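Local coordinates for protein putative peptidase (Bacteroides fragilis, PDB 5DYN) that is the N-terminal part of a clostripain-family (C11) cysteine protease that probably activates the Bacteroides fragilis toxin, at residues 18-23 and 112-117. Residues are numbered along the deposited sequence; the frame is centred on the assembly and turned at random.
Sequences VLVYMI and GMVFWS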
loop_
_atom_site.group_PDB
_atom_site.type_symbol
_atom_site.label_atom_id
_atom_site.label_comp_id
_atom_site.label_asym_id
_atom_site.label_seq_id
_atom_site.Cartn_x
_atom_site.Cartn_y
_atom_site.Cartn_z
ATOM N N VAL A 18 -13.364 -7.603 -7.973
ATOM C CA VAL A 18 -12.241 -6.736 -7.636
ATOM C C VAL A 18 -12.403 -5.365 -8.282
ATOM O O VAL A 18 -12.552 -5.253 -9.497
ATOM C CB VAL A 18 -10.896 -7.348 -8.079
ATOM C CG1 VAL A 18 -9.749 -6.392 -7.773
ATOM C CG2 VAL A 18 -10.674 -8.695 -7.404
ATOM N N LEU A 19 -12.383 -4.322 -7.458
ATOM C CA LEU A 19 -12.430 -2.954 -7.956
ATOM C C LEU A 19 -11.034 -2.346 -7.957
ATOM O O LEU A 19 -10.371 -2.298 -6.919
ATOM C CB LEU A 19 -13.377 -2.103 -7.107
ATOM C CG LEU A 19 -13.349 -0.586 -7.317
ATOM C CD1 LEU A 19 -13.725 -0.221 -8.742
ATOM C CD2 LEU A 19 -14.270 0.105 -6.326
ATOM N N VAL A 20 -10.583 -1.896 -9.124
ATOM C CA VAL A 20 -9.302 -1.207 -9.221
ATOM C C VAL A 20 -9.539 0.298 -9.270
ATOM O O VAL A 20 -10.098 0.819 -10.236
ATOM C CB VAL A 20 -8.500 -1.656 -10.453
ATOM C CG1 VAL A 20 -7.192 -0.888 -10.542
ATOM C CG2 VAL A 20 -8.230 -3.151 -10.387
ATOM N N TYR A 21 -9.125 0.989 -8.212
ATOM C CA TYR A 21 -9.386 2.415 -8.065
ATOM C C TYR A 21 -8.171 3.237 -8.485
ATOM O O TYR A 21 -7.174 3.294 -7.769
ATOM C CB TYR A 21 -9.773 2.736 -6.618
ATOM C CG TYR A 21 -10.514 4.045 -6.448
ATOM C CD1 TYR A 21 -9.831 5.253 -6.404
ATOM C CD2 TYR A 21 -11.897 4.071 -6.331
ATOM C CE1 TYR A 21 -10.505 6.450 -6.253
ATOM C CE2 TYR A 21 -12.581 5.265 -6.178
ATOM C CZ TYR A 21 -11.877 6.451 -6.137
ATOM O OH TYR A 21 -12.548 7.643 -5.982
ATOM N N MET A 22 -8.263 3.881 -9.642
ATOM C CA MET A 22 -7.124 4.607 -10.190
ATOM C C MET A 22 -7.265 6.122 -10.078
ATOM O O MET A 22 -7.957 6.756 -10.877
ATOM C CB MET A 22 -6.909 4.229 -11.653
ATOM C CG MET A 22 -6.881 2.739 -11.903
ATOM S SD MET A 22 -6.289 2.363 -13.559
ATOM C CE MET A 22 -6.954 0.726 -13.752
ATOM N N ILE A 23 -6.600 6.693 -9.083
ATOM C CA ILE A 23 -6.476 8.138 -8.989
ATOM C C ILE A 23 -5.295 8.551 -9.861
ATOM O O ILE A 23 -4.165 8.676 -9.384
ATOM C CB ILE A 23 -6.277 8.599 -7.534
ATOM C CG1 ILE A 23 -7.369 8.002 -6.643
ATOM C CG2 ILE A 23 -6.268 10.119 -7.448
ATOM C CD1 ILE A 23 -7.181 8.279 -5.166
ATOM N N GLY A 112 -12.022 -7.875 -3.381
ATOM C CA GLY A 112 -10.695 -7.305 -3.278
ATOM C C GLY A 112 -10.718 -5.897 -3.834
ATOM O O GLY A 112 -11.604 -5.553 -4.622
ATOM N N MET A 113 -9.764 -5.073 -3.422
ATOM C CA MET A 113 -9.666 -3.735 -3.985
ATOM C C MET A 113 -8.215 -3.352 -4.238
ATOM O O MET A 113 -7.329 -3.630 -3.423
ATOM C CB MET A 113 -10.337 -2.703 -3.074
ATOM C CG MET A 113 -10.692 -1.409 -3.798
ATOM S SD MET A 113 -11.578 -0.202 -2.796
ATOM C CE MET A 113 -12.870 -1.223 -2.108
ATOM N N VAL A 114 -7.987 -2.720 -5.386
ATOM C CA VAL A 114 -6.669 -2.242 -5.775
ATOM C C VAL A 114 -6.628 -0.722 -5.711
ATOM O O VAL A 114 -7.544 -0.042 -6.178
ATOM C CB VAL A 114 -6.297 -2.708 -7.196
ATOM C CG1 VAL A 114 -4.923 -2.188 -7.595
ATOM C CG2 VAL A 114 -6.345 -4.221 -7.279
ATOM N N PHE A 115 -5.563 -0.190 -5.127
ATOM C CA PHE A 115 -5.422 1.251 -4.980
ATOM C C PHE A 115 -4.264 1.763 -5.828
ATOM O O PHE A 115 -3.097 1.484 -5.549
ATOM C CB PHE A 115 -5.237 1.607 -3.508
ATOM C CG PHE A 115 -6.416 1.239 -2.654
ATOM C CD1 PHE A 115 -6.529 -0.035 -2.115
ATOM C CD2 PHE A 115 -7.422 2.158 -2.407
ATOM C CE1 PHE A 115 -7.618 -0.379 -1.334
ATOM C CE2 PHE A 115 -8.513 1.819 -1.625
ATOM C CZ PHE A 115 -8.609 0.550 -1.089
ATOM N N TRP A 116 -4.613 2.520 -6.864
ATOM C CA TRP A 116 -3.692 2.899 -7.930
ATOM C C TRP A 116 -3.494 4.410 -7.972
ATOM O O TRP A 116 -4.352 5.131 -8.493
ATOM C CB TRP A 116 -4.236 2.400 -9.276
ATOM C CG TRP A 116 -3.244 2.318 -10.410
ATOM C CD1 TRP A 116 -2.687 1.181 -10.928
ATOM C CD2 TRP A 116 -2.721 3.408 -11.186
ATOM N NE1 TRP A 116 -1.848 1.496 -11.969
ATOM C CE2 TRP A 116 -1.848 2.855 -12.147
ATOM C CE3 TRP A 116 -2.903 4.796 -11.161
ATOM C CZ2 TRP A 116 -1.156 3.641 -13.067
ATOM C CZ3 TRP A 116 -2.214 5.573 -12.074
ATOM C CH2 TRP A 116 -1.352 4.993 -13.016
ATOM N N SER A 117 -2.372 4.883 -7.428
ATOM C CA SER A 117 -2.040 6.310 -7.442
ATOM C C SER A 117 -0.661 6.577 -6.844
ATOM O O SER A 117 0.143 5.661 -6.679
ATOM C CB SER A 117 -3.088 7.119 -6.674
ATOM O OG SER A 117 -2.990 8.496 -6.980
#
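Met22 lays its sulfur over one face of the Trp116 indole, a Met-aromatic contact with SD 4.4 Å from the centre of the five-membered ring. Ile23 O sits at the indole edge, near the ring plane, and Trp116 NE1 donates a hydrogen bond to Asp35 OD2. On the other side of the sheet the Tyr21 ring has Ile23 CG1 in plane at its edge, and its OH is hydrogen-bonded to Ser89 O. The two segments are adjacent parallel strands of the mixed sheet packed between helices 29-43 and 92-105, consistent with the alpha/beta fold of clan CD peptidases. Gly112 O accepts from Leu19 N, Leu19 O from Val114 N (170° at the hydrogen), Val114 O from Tyr21 N and Tyr21 O from Trp116 N. Beyond them the Ile23 N to Trp116 O bond is weak, bent to 127°. Val20 and Val114 run alongside each other on the Met22 and Trp116 face, with CG2 of Val20 3.8 Å from CB of Val114. A strand of the neighbouring subunit pairs in parallel with 113-116, carrying the sheet across the interface, and its Gln4 N hydrogen-bonds Ser117 OG. Ser117 swings OG anti to its own N (chi1 -164°), which brings it to the Ile23 carbonyl, also gripped by Asn26 ND2: OG donates to Ile23 O at 2.7 Å, in the carbonyl plane on a lone pair.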